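Local coordinates for protein diphthine synthase (Aeropyrum pernix, PDB 1WDE) that probably catalyses the S-adenosyl-L-methionine-dependent trimethylation of a modified histidine of translation elongation factor 2, yielding diphthine on the pathway to diphthamide, at residues T151-R157 and A194-Y198; L143-W147 and L182-V188; A33-E39 and A84-T90; E25-A29 and Y116-V120; A156-Y160 and P205-A209. All blocks are in the same frame, centred on the assembly; numbering follows the deposited sequence.

Contact 1 of 5, residues T151-R157 and A194-Y198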
# COMPACT_ATOMS: atom_id res chain seq x y z
N THR A 151 -3.11 12.19 14.63
CA THR A 151 -2.08 12.95 13.93
C THR A 151 -0.94 11.93 13.86
O THR A 151 -0.41 11.51 14.88
CB THR A 151 -1.64 14.18 14.73
OG1 THR A 151 -2.73 15.11 14.82
CG2 THR A 151 -0.44 14.86 14.07
N PRO A 152 -0.58 11.52 12.64
CA PRO A 152 0.48 10.53 12.38
C PRO A 152 1.93 10.91 12.72
O PRO A 152 2.75 11.02 11.82
CB PRO A 152 0.30 10.23 10.89
CG PRO A 152 -0.16 11.54 10.35
CD PRO A 152 -1.17 12.00 11.38
N ILE A 153 2.25 11.10 14.00
CA ILE A 153 3.62 11.47 14.38
C ILE A 153 4.60 10.30 14.20
O ILE A 153 5.71 10.47 13.68
CB ILE A 153 3.66 11.97 15.85
CG1 ILE A 153 2.83 13.26 15.96
CG2 ILE A 153 5.08 12.26 16.27
CD1 ILE A 153 2.81 13.85 17.36
N SER A 154 4.21 9.10 14.61
CA SER A 154 5.11 7.98 14.44
C SER A 154 5.31 7.73 12.94
O SER A 154 6.36 7.27 12.52
CB SER A 154 4.55 6.74 15.13
OG SER A 154 3.36 6.34 14.49
N VAL A 155 4.29 8.05 12.14
CA VAL A 155 4.39 7.86 10.70
C VAL A 155 5.44 8.79 10.07
O VAL A 155 6.22 8.35 9.21
CB VAL A 155 3.04 8.07 10.01
CG1 VAL A 155 3.23 8.33 8.52
CG2 VAL A 155 2.19 6.83 10.21
N ALA A 156 5.47 10.05 10.51
CA ALA A 156 6.44 11.01 9.99
C ALA A 156 7.84 10.49 10.32
O ALA A 156 8.71 10.44 9.46
CB ALA A 156 6.22 12.41 10.61
N ARG A 157 8.04 10.09 11.58
CA ARG A 157 9.34 9.55 11.97
C ARG A 157 9.81 8.37 11.10
O ARG A 157 10.97 8.30 10.75
CB ARG A 157 9.32 9.11 13.44
CG ARG A 157 10.59 8.36 13.88
CD ARG A 157 10.66 8.30 15.40
NE ARG A 157 11.80 7.54 15.89
CZ ARG A 157 11.81 6.22 16.05
NH1 ARG A 157 10.74 5.49 15.75
NH2 ARG A 157 12.88 5.62 16.55
N ALA A 194 1.51 16.53 10.99
CA ALA A 194 2.21 15.60 11.90
C ALA A 194 3.70 15.92 11.93
O ALA A 194 4.35 15.84 12.98
CB ALA A 194 2.01 14.12 11.43
N ASP A 195 4.25 16.25 10.77
CA ASP A 195 5.66 16.58 10.68
C ASP A 195 6.00 17.80 11.51
O ASP A 195 7.01 17.82 12.21
CB ASP A 195 6.04 16.82 9.22
CG ASP A 195 7.53 17.01 9.03
OD1 ASP A 195 8.33 16.39 9.78
OD2 ASP A 195 7.92 17.77 8.11
N ARG A 196 5.16 18.84 11.44
CA ARG A 196 5.41 20.05 12.21
C ARG A 196 5.33 19.78 13.70
O ARG A 196 6.10 20.35 14.49
CB ARG A 196 4.43 21.16 11.81
CG ARG A 196 4.72 21.76 10.44
CD ARG A 196 3.88 23.02 10.17
NE ARG A 196 2.45 22.74 10.03
CZ ARG A 196 1.87 22.23 8.95
NH1 ARG A 196 0.56 22.03 8.95
NH2 ARG A 196 2.59 21.95 7.86
N GLU A 197 4.42 18.90 14.09
CA GLU A 197 4.26 18.53 15.49
C GLU A 197 5.46 17.69 15.92
O GLU A 197 6.01 17.91 16.99
CB GLU A 197 2.98 17.72 15.66
CG GLU A 197 2.26 17.96 16.97
CD GLU A 197 0.83 17.46 16.92
OE1 GLU A 197 0.02 18.03 16.14
OE2 GLU A 197 0.51 16.50 17.65
N TYR A 198 5.86 16.75 15.07
CA TYR A 198 7.00 15.87 15.36
C TYR A 198 8.34 16.60 15.41
O TYR A 198 9.11 16.41 16.36
CB TYR A 198 7.07 14.73 14.33
CG TYR A 198 8.33 13.88 14.46
CD1 TYR A 198 8.61 13.19 15.65
CD2 TYR A 198 9.23 13.78 13.41
CE1 TYR A 198 9.78 12.43 15.77
CE2 TYR A 198 10.40 13.02 13.52
CZ TYR A 198 10.67 12.35 14.70
OH TYR A 198 11.83 11.62 14.82

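Contact 2 of 5, residues L143-W147 and L182-V188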
# COMPACT_ATOMS: atom_id res chain seq x y z
N LEU A 143 -0.96 6.72 5.28
CA LEU A 143 -1.36 8.05 5.75
C LEU A 143 -2.83 7.94 6.14
O LEU A 143 -3.70 7.70 5.30
CB LEU A 143 -1.14 9.09 4.64
CG LEU A 143 0.28 9.10 4.04
CD1 LEU A 143 0.39 10.23 3.02
CD2 LEU A 143 1.31 9.27 5.17
N PRO A 144 -3.13 8.09 7.44
CA PRO A 144 -4.50 8.00 7.97
C PRO A 144 -5.43 9.11 7.54
O PRO A 144 -5.01 10.25 7.32
CB PRO A 144 -4.27 8.00 9.48
CG PRO A 144 -3.09 8.95 9.63
CD PRO A 144 -2.18 8.51 8.50
N GLY A 145 -6.71 8.78 7.42
CA GLY A 145 -7.69 9.79 7.06
C GLY A 145 -8.06 10.53 8.34
O GLY A 145 -7.72 10.08 9.43
N PRO A 146 -8.75 11.67 8.24
CA PRO A 146 -9.13 12.42 9.44
C PRO A 146 -10.15 11.70 10.32
O PRO A 146 -10.39 12.09 11.45
CB PRO A 146 -9.68 13.73 8.88
CG PRO A 146 -10.26 13.31 7.57
CD PRO A 146 -9.18 12.39 7.02
N TRP A 147 -10.75 10.63 9.80
CA TRP A 147 -11.75 9.89 10.57
C TRP A 147 -11.12 8.95 11.60
O TRP A 147 -11.83 8.28 12.35
CB TRP A 147 -12.66 9.09 9.64
CG TRP A 147 -11.95 8.10 8.78
CD1 TRP A 147 -11.59 6.83 9.11
CD2 TRP A 147 -11.51 8.31 7.43
NE1 TRP A 147 -10.95 6.22 8.04
CE2 TRP A 147 -10.89 7.11 7.00
CE3 TRP A 147 -11.59 9.39 6.54
CZ2 TRP A 147 -10.35 6.97 5.72
CZ3 TRP A 147 -11.05 9.24 5.27
CH2 TRP A 147 -10.43 8.04 4.87
N LEU A 182 -8.67 8.04 0.60
CA LEU A 182 -8.34 9.37 1.10
C LEU A 182 -7.65 10.07 -0.08
O LEU A 182 -6.89 9.43 -0.81
CB LEU A 182 -7.35 9.23 2.25
CG LEU A 182 -7.28 10.21 3.42
CD1 LEU A 182 -5.83 10.32 3.79
CD2 LEU A 182 -7.85 11.57 3.08
N SER A 183 -7.92 11.35 -0.28
CA SER A 183 -7.28 12.06 -1.39
C SER A 183 -5.84 12.36 -1.05
O SER A 183 -5.50 12.51 0.12
CB SER A 183 -8.00 13.39 -1.68
OG SER A 183 -7.83 14.29 -0.60
N PRO A 184 -4.96 12.46 -2.07
CA PRO A 184 -3.54 12.75 -1.85
C PRO A 184 -3.38 14.04 -1.06
O PRO A 184 -2.62 14.11 -0.09
CB PRO A 184 -2.99 12.86 -3.27
CG PRO A 184 -3.82 11.84 -4.01
CD PRO A 184 -5.22 12.13 -3.48
N GLY A 185 -4.14 15.06 -1.45
CA GLY A 185 -4.06 16.34 -0.76
C GLY A 185 -4.42 16.25 0.70
O GLY A 185 -3.74 16.84 1.54
N GLN A 186 -5.49 15.54 1.03
CA GLN A 186 -5.84 15.43 2.43
C GLN A 186 -4.83 14.52 3.16
O GLN A 186 -4.41 14.83 4.27
CB GLN A 186 -7.27 14.89 2.59
CG GLN A 186 -7.66 14.68 4.04
CD GLN A 186 -9.16 14.68 4.26
OE1 GLN A 186 -9.93 14.24 3.40
NE2 GLN A 186 -9.59 15.15 5.42
N GLY A 187 -4.45 13.41 2.53
CA GLY A 187 -3.50 12.52 3.18
C GLY A 187 -2.18 13.22 3.52
O GLY A 187 -1.66 13.09 4.63
N VAL A 188 -1.66 13.97 2.55
CA VAL A 188 -0.40 14.69 2.72
C VAL A 188 -0.55 15.86 3.69
O VAL A 188 0.35 16.12 4.47
CB VAL A 188 0.11 15.21 1.35
CG1 VAL A 188 1.39 15.99 1.52
CG2 VAL A 188 0.36 14.03 0.42
O HOH W 1 -1.90 11.51 6.73

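Contact 3 of 5, residues A33-E39 and A84-T90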
# COMPACT_ATOMS: atom_id res chain seq x y z
N ALA A 33 -11.76 -24.63 -5.32
CA ALA A 33 -12.14 -24.53 -3.91
C ALA A 33 -13.61 -24.93 -3.75
O ALA A 33 -14.34 -25.02 -4.73
CB ALA A 33 -11.92 -23.10 -3.41
N ASP A 34 -14.03 -25.17 -2.52
CA ASP A 34 -15.42 -25.55 -2.26
C ASP A 34 -16.20 -24.32 -1.84
O ASP A 34 -17.40 -24.21 -2.10
CB ASP A 34 -15.49 -26.62 -1.18
CG ASP A 34 -14.76 -27.89 -1.56
OD1 ASP A 34 -15.05 -28.45 -2.64
OD2 ASP A 34 -13.88 -28.34 -0.78
N VAL A 35 -15.50 -23.39 -1.17
CA VAL A 35 -16.10 -22.15 -0.71
C VAL A 35 -15.15 -21.00 -1.07
O VAL A 35 -13.92 -21.17 -1.06
CB VAL A 35 -16.31 -22.15 0.82
CG1 VAL A 35 -17.22 -21.00 1.23
CG2 VAL A 35 -16.91 -23.47 1.27
N VAL A 36 -15.71 -19.84 -1.40
CA VAL A 36 -14.90 -18.68 -1.77
C VAL A 36 -15.36 -17.39 -1.10
O VAL A 36 -16.39 -16.82 -1.47
CB VAL A 36 -14.93 -18.45 -3.29
CG1 VAL A 36 -14.02 -17.28 -3.65
CG2 VAL A 36 -14.48 -19.71 -4.01
N TYR A 37 -14.60 -16.94 -0.10
CA TYR A 37 -14.90 -15.70 0.59
C TYR A 37 -14.13 -14.64 -0.18
O TYR A 37 -13.01 -14.89 -0.63
CB TYR A 37 -14.40 -15.76 2.03
CG TYR A 37 -15.12 -16.76 2.89
CD1 TYR A 37 -16.40 -16.52 3.37
CD2 TYR A 37 -14.51 -17.97 3.23
CE1 TYR A 37 -17.07 -17.45 4.16
CE2 TYR A 37 -15.17 -18.91 4.02
CZ TYR A 37 -16.45 -18.64 4.49
OH TYR A 37 -17.09 -19.57 5.27
N VAL A 38 -14.73 -13.48 -0.34
CA VAL A 38 -14.11 -12.39 -1.08
C VAL A 38 -14.18 -11.13 -0.24
O VAL A 38 -15.26 -10.73 0.20
CB VAL A 38 -14.83 -12.16 -2.43
CG1 VAL A 38 -14.22 -11.00 -3.16
CG2 VAL A 38 -14.75 -13.41 -3.28
N GLU A 39 -13.03 -10.52 0.01
CA GLU A 39 -13.01 -9.30 0.80
C GLU A 39 -12.51 -8.16 -0.07
O GLU A 39 -11.47 -8.26 -0.72
CB GLU A 39 -12.16 -9.49 2.07
CG GLU A 39 -10.67 -9.72 1.87
CD GLU A 39 -9.89 -8.42 1.76
OE1 GLU A 39 -8.64 -8.47 1.73
OE2 GLU A 39 -10.52 -7.34 1.71
N ALA A 84 -12.73 -29.09 4.47
CA ALA A 84 -12.91 -28.60 3.11
C ALA A 84 -11.85 -27.59 2.71
O ALA A 84 -11.07 -27.12 3.53
CB ALA A 84 -14.29 -27.94 3.03
N VAL A 85 -12.00 -27.26 1.40
CA VAL A 85 -11.09 -26.28 0.80
C VAL A 85 -11.75 -24.91 0.77
O VAL A 85 -12.70 -24.68 0.02
CB VAL A 85 -10.72 -26.67 -0.62
CG1 VAL A 85 -9.56 -25.82 -1.14
CG2 VAL A 85 -10.32 -28.14 -0.71
N VAL A 86 -11.25 -23.99 1.59
CA VAL A 86 -11.80 -22.64 1.65
C VAL A 86 -10.81 -21.61 1.11
O VAL A 86 -9.63 -21.62 1.44
CB VAL A 86 -12.17 -22.25 3.10
CG1 VAL A 86 -12.61 -20.81 3.17
CG2 VAL A 86 -13.30 -23.15 3.60
N ALA A 87 -11.31 -20.71 0.27
CA ALA A 87 -10.47 -19.68 -0.32
C ALA A 87 -10.88 -18.29 0.14
O ALA A 87 -12.08 -18.00 0.26
CB ALA A 87 -10.53 -19.76 -1.84
N VAL A 88 -9.89 -17.45 0.42
CA VAL A 88 -10.12 -16.07 0.80
C VAL A 88 -9.41 -15.28 -0.29
O VAL A 88 -8.19 -15.41 -0.48
CB VAL A 88 -9.53 -15.73 2.19
CG1 VAL A 88 -9.68 -14.24 2.48
CG2 VAL A 88 -10.27 -16.53 3.27
N VAL A 89 -10.18 -14.48 -1.02
CA VAL A 89 -9.63 -13.71 -2.12
C VAL A 89 -9.50 -12.23 -1.82
O VAL A 89 -10.43 -11.60 -1.32
CB VAL A 89 -10.50 -13.84 -3.37
CG1 VAL A 89 -9.79 -13.20 -4.56
CG2 VAL A 89 -10.79 -15.32 -3.64
N THR A 90 -8.33 -11.69 -2.15
CA THR A 90 -8.02 -10.28 -1.95
C THR A 90 -7.60 -9.65 -3.27
O THR A 90 -6.98 -10.30 -4.09
CB THR A 90 -6.86 -10.13 -0.93
OG1 THR A 90 -7.28 -10.63 0.35
CG2 THR A 90 -6.45 -8.66 -0.78

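Contact 4 of 5, residues E25-A29 and Y116-V120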
# COMPACT_ATOMS: atom_id res chain seq x y z
N GLU A 25 -2.88 -19.90 -11.94
CA GLU A 25 -3.04 -20.70 -10.73
C GLU A 25 -4.06 -20.12 -9.77
O GLU A 25 -4.73 -20.86 -9.04
CB GLU A 25 -1.70 -20.95 -10.02
CG GLU A 25 -0.85 -19.71 -9.77
CD GLU A 25 0.32 -20.01 -8.84
OE1 GLU A 25 1.07 -20.99 -9.09
OE2 GLU A 25 0.49 -19.27 -7.86
N ALA A 26 -4.19 -18.79 -9.75
CA ALA A 26 -5.18 -18.19 -8.86
C ALA A 26 -6.59 -18.54 -9.38
O ALA A 26 -7.49 -18.88 -8.61
CB ALA A 26 -5.01 -16.66 -8.81
N LEU A 27 -6.78 -18.39 -10.69
CA LEU A 27 -8.07 -18.69 -11.32
C LEU A 27 -8.38 -20.16 -10.99
O LEU A 27 -9.45 -20.48 -10.48
CB LEU A 27 -7.97 -18.48 -12.85
CG LEU A 27 -7.89 -17.05 -13.41
CD1 LEU A 27 -7.48 -17.08 -14.86
CD2 LEU A 27 -9.21 -16.35 -13.27
N ASP A 28 -7.41 -21.03 -11.26
CA ASP A 28 -7.54 -22.47 -10.99
C ASP A 28 -7.91 -22.74 -9.52
O ASP A 28 -8.91 -23.40 -9.22
CB ASP A 28 -6.23 -23.17 -11.33
CG ASP A 28 -6.35 -24.68 -11.28
OD1 ASP A 28 -5.30 -25.36 -11.30
OD2 ASP A 28 -7.49 -25.20 -11.23
N ALA A 29 -7.10 -22.22 -8.60
CA ALA A 29 -7.33 -22.41 -7.17
C ALA A 29 -8.75 -22.09 -6.71
O ALA A 29 -9.36 -22.86 -5.98
CB ALA A 29 -6.34 -21.56 -6.36
N TYR A 116 -0.48 -20.08 0.09
CA TYR A 116 -0.48 -18.66 -0.24
C TYR A 116 -0.31 -18.57 -1.75
O TYR A 116 0.75 -18.92 -2.28
CB TYR A 116 0.67 -17.95 0.52
CG TYR A 116 1.17 -16.67 -0.13
CD1 TYR A 116 0.28 -15.75 -0.70
CD2 TYR A 116 2.52 -16.37 -0.16
CE1 TYR A 116 0.75 -14.57 -1.29
CE2 TYR A 116 3.00 -15.19 -0.74
CZ TYR A 116 2.11 -14.31 -1.30
OH TYR A 116 2.58 -13.17 -1.91
N ILE A 117 -1.35 -18.12 -2.44
CA ILE A 117 -1.27 -17.98 -3.89
C ILE A 117 -1.03 -16.49 -4.16
O ILE A 117 -1.90 -15.67 -3.91
CB ILE A 117 -2.57 -18.42 -4.59
CG1 ILE A 117 -2.93 -19.86 -4.18
CG2 ILE A 117 -2.39 -18.35 -6.13
CD1 ILE A 117 -1.79 -20.85 -4.41
N PRO A 118 0.16 -16.13 -4.65
CA PRO A 118 0.41 -14.70 -4.89
C PRO A 118 -0.36 -14.01 -6.02
O PRO A 118 -0.79 -14.64 -6.99
CB PRO A 118 1.93 -14.61 -5.08
CG PRO A 118 2.36 -15.99 -5.43
CD PRO A 118 1.40 -16.92 -4.73
N GLY A 119 -0.55 -12.70 -5.86
CA GLY A 119 -1.22 -11.90 -6.87
C GLY A 119 -0.39 -10.64 -7.09
O GLY A 119 0.42 -10.27 -6.23
N VAL A 120 -0.56 -9.97 -8.23
CA VAL A 120 0.19 -8.72 -8.45
C VAL A 120 -0.46 -7.64 -7.58
O VAL A 120 -1.67 -7.39 -7.70
CB VAL A 120 0.13 -8.24 -9.92
CG1 VAL A 120 0.82 -6.87 -10.05
CG2 VAL A 120 0.83 -9.25 -10.84
O HOH W 2 -0.35 -16.67 -8.59

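Contact 5 of 5, residues A156-Y160 and P205-A209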
# COMPACT_ATOMS: atom_id res chain seq x y z
N ALA A 156 5.47 10.05 10.51
CA ALA A 156 6.44 11.01 9.99
C ALA A 156 7.84 10.49 10.32
O ALA A 156 8.71 10.44 9.46
CB ALA A 156 6.22 12.41 10.61
N ARG A 157 8.04 10.09 11.58
CA ARG A 157 9.34 9.55 11.97
C ARG A 157 9.81 8.37 11.10
O ARG A 157 10.97 8.30 10.75
CB ARG A 157 9.32 9.11 13.44
CG ARG A 157 10.59 8.36 13.88
CD ARG A 157 10.66 8.30 15.40
NE ARG A 157 11.80 7.54 15.89
CZ ARG A 157 11.81 6.22 16.05
NH1 ARG A 157 10.74 5.49 15.75
NH2 ARG A 157 12.88 5.62 16.55
N ARG A 158 8.92 7.44 10.76
CA ARG A 158 9.36 6.31 9.95
C ARG A 158 9.85 6.80 8.58
O ARG A 158 10.76 6.22 7.97
CB ARG A 158 8.26 5.26 9.80
CG ARG A 158 7.92 4.53 11.10
CD ARG A 158 7.22 3.19 10.81
NE ARG A 158 8.07 2.29 10.02
CZ ARG A 158 7.63 1.47 9.06
NH1 ARG A 158 6.33 1.42 8.77
NH2 ARG A 158 8.48 0.73 8.36
N ILE A 159 9.27 7.90 8.11
CA ILE A 159 9.71 8.43 6.83
C ILE A 159 11.13 8.96 7.00
O ILE A 159 11.99 8.70 6.16
CB ILE A 159 8.79 9.55 6.33
CG1 ILE A 159 7.39 8.97 6.05
CG2 ILE A 159 9.39 10.18 5.06
CD1 ILE A 159 6.34 10.04 5.64
N TYR A 160 11.40 9.69 8.09
CA TYR A 160 12.76 10.18 8.29
C TYR A 160 13.75 9.00 8.47
O TYR A 160 14.90 9.08 8.07
CB TYR A 160 12.85 11.10 9.52
CG TYR A 160 12.22 12.47 9.31
CD1 TYR A 160 11.00 12.79 9.88
CD2 TYR A 160 12.89 13.45 8.56
CE1 TYR A 160 10.44 14.08 9.73
CE2 TYR A 160 12.35 14.72 8.41
CZ TYR A 160 11.12 15.03 8.99
OH TYR A 160 10.60 16.30 8.87
N PRO A 205 13.96 21.34 12.45
CA PRO A 205 13.03 21.99 11.53
C PRO A 205 12.14 20.92 10.87
O PRO A 205 12.56 19.77 10.77
CB PRO A 205 13.96 22.65 10.52
CG PRO A 205 15.10 21.63 10.43
CD PRO A 205 15.32 21.29 11.88
N ALA A 206 10.93 21.30 10.46
CA ALA A 206 10.03 20.36 9.78
C ALA A 206 10.53 20.35 8.34
O ALA A 206 10.71 21.41 7.74
CB ALA A 206 8.60 20.86 9.84
N LEU A 207 10.76 19.16 7.78
CA LEU A 207 11.31 19.07 6.43
C LEU A 207 10.53 18.34 5.35
O LEU A 207 10.81 18.54 4.18
CB LEU A 207 12.72 18.46 6.51
CG LEU A 207 13.71 19.22 7.38
CD1 LEU A 207 14.91 18.36 7.65
CD2 LEU A 207 14.10 20.53 6.70
N LEU A 208 9.59 17.50 5.73
CA LEU A 208 8.84 16.74 4.73
C LEU A 208 8.14 17.55 3.63
O LEU A 208 8.12 17.12 2.46
CB LEU A 208 7.84 15.80 5.43
CG LEU A 208 8.45 14.84 6.48
CD1 LEU A 208 7.37 13.85 6.97
CD2 LEU A 208 9.61 14.04 5.86
N ALA A 209 7.58 18.70 3.97
CA ALA A 209 6.86 19.53 2.99
C ALA A 209 7.75 19.90 1.82
O ALA A 209 7.30 20.02 0.67
CB ALA A 209 6.32 20.79 3.67

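Contact 1 of 5, residues T151-R157 and A194-Y198
Ala-194 is the knob at the middle of this contact: its methyl group presses into the inverse gamma turn centred on Pro-152, with CB 3.2 Å from Pro-152 O and 3.5 Å from Pro-152 CG. Thr-151 closes the hollow from another side, its CG2 lying 3.5 Å from Ala-194 CA. The start of helix 153-165 rests on helix 184-202 at this alanine; the two short helical segments approach to 8.5 Å and run almost perpendicular, at 84°. Further along, the CG2 branch of Ile-153, anti to the backbone N (chi1 -64°), sits against the root of Tyr-198, 3.7 Å from its CD1. The CG1 branch, fully extended, diverges from it and crosses the Glu-197 chain at about a right angle, Ile-153 CD1 lying 3.5 Å from Glu-197 OE2. Ala-156 fills the dip between Asp-195 and Tyr-198 with its CB. Over one face of the Tyr-198 ring lies Arg-157 CB, 4.2 Å from the ring centroid in a CH-pi contact, and the extended arginine chain continues past the phenol oxygen, with CD 3.6 Å from Tyr-198 OH. The join is made mostly of carbon contacts, some of them against oxygens. At its rim, Glu-292 forms a salt bridge with Arg-157 NE through OE1 and a hydrogen bond with Tyr-198 OH through OE2, so one carboxylate ties down both groups and keeps the arginine chain over the ring.

Contact 2 of 5, residues L143-W147 and L182-V188
The indole of Trp-147 meets Leu-182 obliquely, its CH2 corner 4.1 Å from Leu-182 CG, while one face of the ring lies over Gly-145 CA of its own loop. This fold-back depends on chi1 of 59°, which sets the ring between the backbone N and the carbonyl carbon. The other flat group, the amide of Gln-186, reaches Pro-146 on an extended chain that crosses the proline ring at about a right angle and brings CD to 3.6 Å from Pro-146 CD. Leu-182 packs against the loop that follows strand 137-143: its CG lies on Gly-145 CA at 3.7 Å, and CD1 approaches the carbonyl oxygens of Leu-143 and Pro-144. At the inner end, Leu-143 CD1 rests 3.9 Å from Gly-187 O, against a helix surface that carries no side chain at this position. Ser-183 is the N-cap of helix 184-202; its OG accepts from Gln-186 N at 3.1 Å. The side chain of Leu-143 also lies near Leu-173, a probable S-adenosyl-L-methionine-binding residue. Loop and helix are thus joined by leucine packing, by methyls set beside carbonyl oxygens, and by one water that donates to Gly-187 O at 2.6 Å and only weakly to Pro-144 O.

Contact 3 of 5, residues A33-E39 and A84-T90
Strands 35-39 and 85-90 run parallel, their short axes 4.7 Å apart and 21° from alignment, and their backbones alternate as donor and acceptor from Ala-87 N to Val-35 O, through Tyr-37 N to Ala-87 O at 2.8 Å, to Glu-39 N and Val-89 O. Ahead of the paired strands, Asp-34 grips Val-85 twice: its N donates to Val-85 O at 2.9 Å, and its OD2 accepts from Val-85 N at 3.1 Å on the anti side of the carboxylate. On one face of the sheet, Val-36 CG1 meets Val-89 CG2 at 3.8 Å and Ala-33 CB faces Ala-87 CB; helix 47-57 packs on this side through Val-53. The pair lies within the five-stranded parallel sheet of the N-terminal part of the tetrapyrrole methylase fold, flanked by strands 62-64 and 9-14. On the other face, Tyr-37 presents the edge of its ring to Val-86 CG1, nearly in plane and close, at 3.3 Å from CE2, while Val-35 CG1 lies over one ring face, offset toward the rim. At the C-terminal end of the pair, Glu-39 CG lies between the backbone N and the carbonyl carbon (chi1 65°) and the chain bends again at chi2, bringing OE1 across to accept from Thr-90 OG1 at 2.9 Å. The same buried OE1 is also hydrogen-bonded to His-100 and Thr-42. The Thr-90 side chain lies about 7 Å from that of Asp-93, which probably binds the cofactor.

Contact 4 of 5, residues E25-A29 and Y116-V120
Ile-117 points from the end of strand 113-117 into helix 24-32, and its two branches divide the work. From CB, the CG2 methyl is set anti to the backbone N (chi1 -55°) and enters the angle between Glu-25 and Ala-26, 3.9 Å from Ala-26 CA and 4.1 Å from Ala-26 CB. The same Ile-117 CG2 lies 3.5 Å from Glu-25 OE2. The other branch comes to Ala-29, one helical turn on from Glu-25, with Ile-117 CG1 4.4 Å from Ala-29 CB; at its tip, CD1 bends off from that alanine (chi2 -54°). Helix 24-32 lies against the parallel sheet here: strand 113-117 is an edge strand of the sheet, hydrogen-bonded through Ile-117 to strand 9-14, whose Val-13 also touches Ala-26 and Ile-117. At the solvent-facing rim the Glu-25 chain extends beyond CG and carries its carboxylate past Ile-117 toward Pro-118, where Glu-25 OE2 is 4.0 Å from Pro-118 CD. A water joins the two segments by donating to Glu-25 OE2 at 2.8 Å and to Pro-118 O at 2.6 Å. Beyond the strand end, Asp-93, which probably binds S-adenosyl-L-methionine, is hydrogen-bonded through OD1 to both Tyr-116 OH and Gly-119 N, and its side chain touches Pro-118.

Contact 5 of 5, residues A156-Y160 and P205-A209
Tyr-160 and Leu-208 reach toward each other from opposite directions, and the leucine ends up over one face of the phenol ring. With CG anti to the carbonyl carbon (chi1 -73°), Tyr-160 swings its ring out to the 205-209 segment. Leu-208 CD2 stands 3.9 Å from the ring centroid and 22° off the normal, a CH-pi contact displaced toward the hydroxyl end, where CD2 is 3.6 Å from Tyr-160 CZ. Leu-207 takes a different approach: its CB lies near the ring plane, at the edge, 4.2 Å from Tyr-160 CE2. The hydroxyl accepts a fairly straight hydrogen bond from Leu-207 N, 3.1 Å from Tyr-160 OH with 160° at the hydrogen. Asp-195 completes the polar group, hydrogen-bonded to Tyr-160 OH through OD1 and to Leu-208 N through OD2, so carboxylate and phenol together fix the backbone of the 205-209 segment. The two methyls of Leu-208 also meet the helix, CD2 3.9 Å from Ile-159 CG2 and CD1 4.1 Å from Ala-156 CB. Tyr-290 also stacks with the Tyr-160 ring. The loop between helix 184-202 and strand 213-217 is thereby fastened to helix 153-165, with Leu-207 turned to helix 277-287 and Ile-159 packed on Leu-191 of helix 184-202.

Overall arrangement
The five contacts fall into two groups. Contacts 3 and 4 come first along the chain, their centres about 12 Å apart; both reach the parallel sheet, and contact 3 lies within the span bracketed by contact 4. Contacts 1, 2 and 5 follow, in a part of the fold built round the mixed sheet. The centres of contacts 1 and 5 are about 7 Å apart, and the two share helix 153-165, with Asp-195 linking them; contact 2 uses helix 184-202, as does contact 1, and touches it through Pro-144 and Pro-152. Centres in the two groups are 31 to 41 Å apart. Contacts 2, 3 and 4 approach residues that probably bind S-adenosyl-L-methionine, consistent with a cofactor site contributed by both parts.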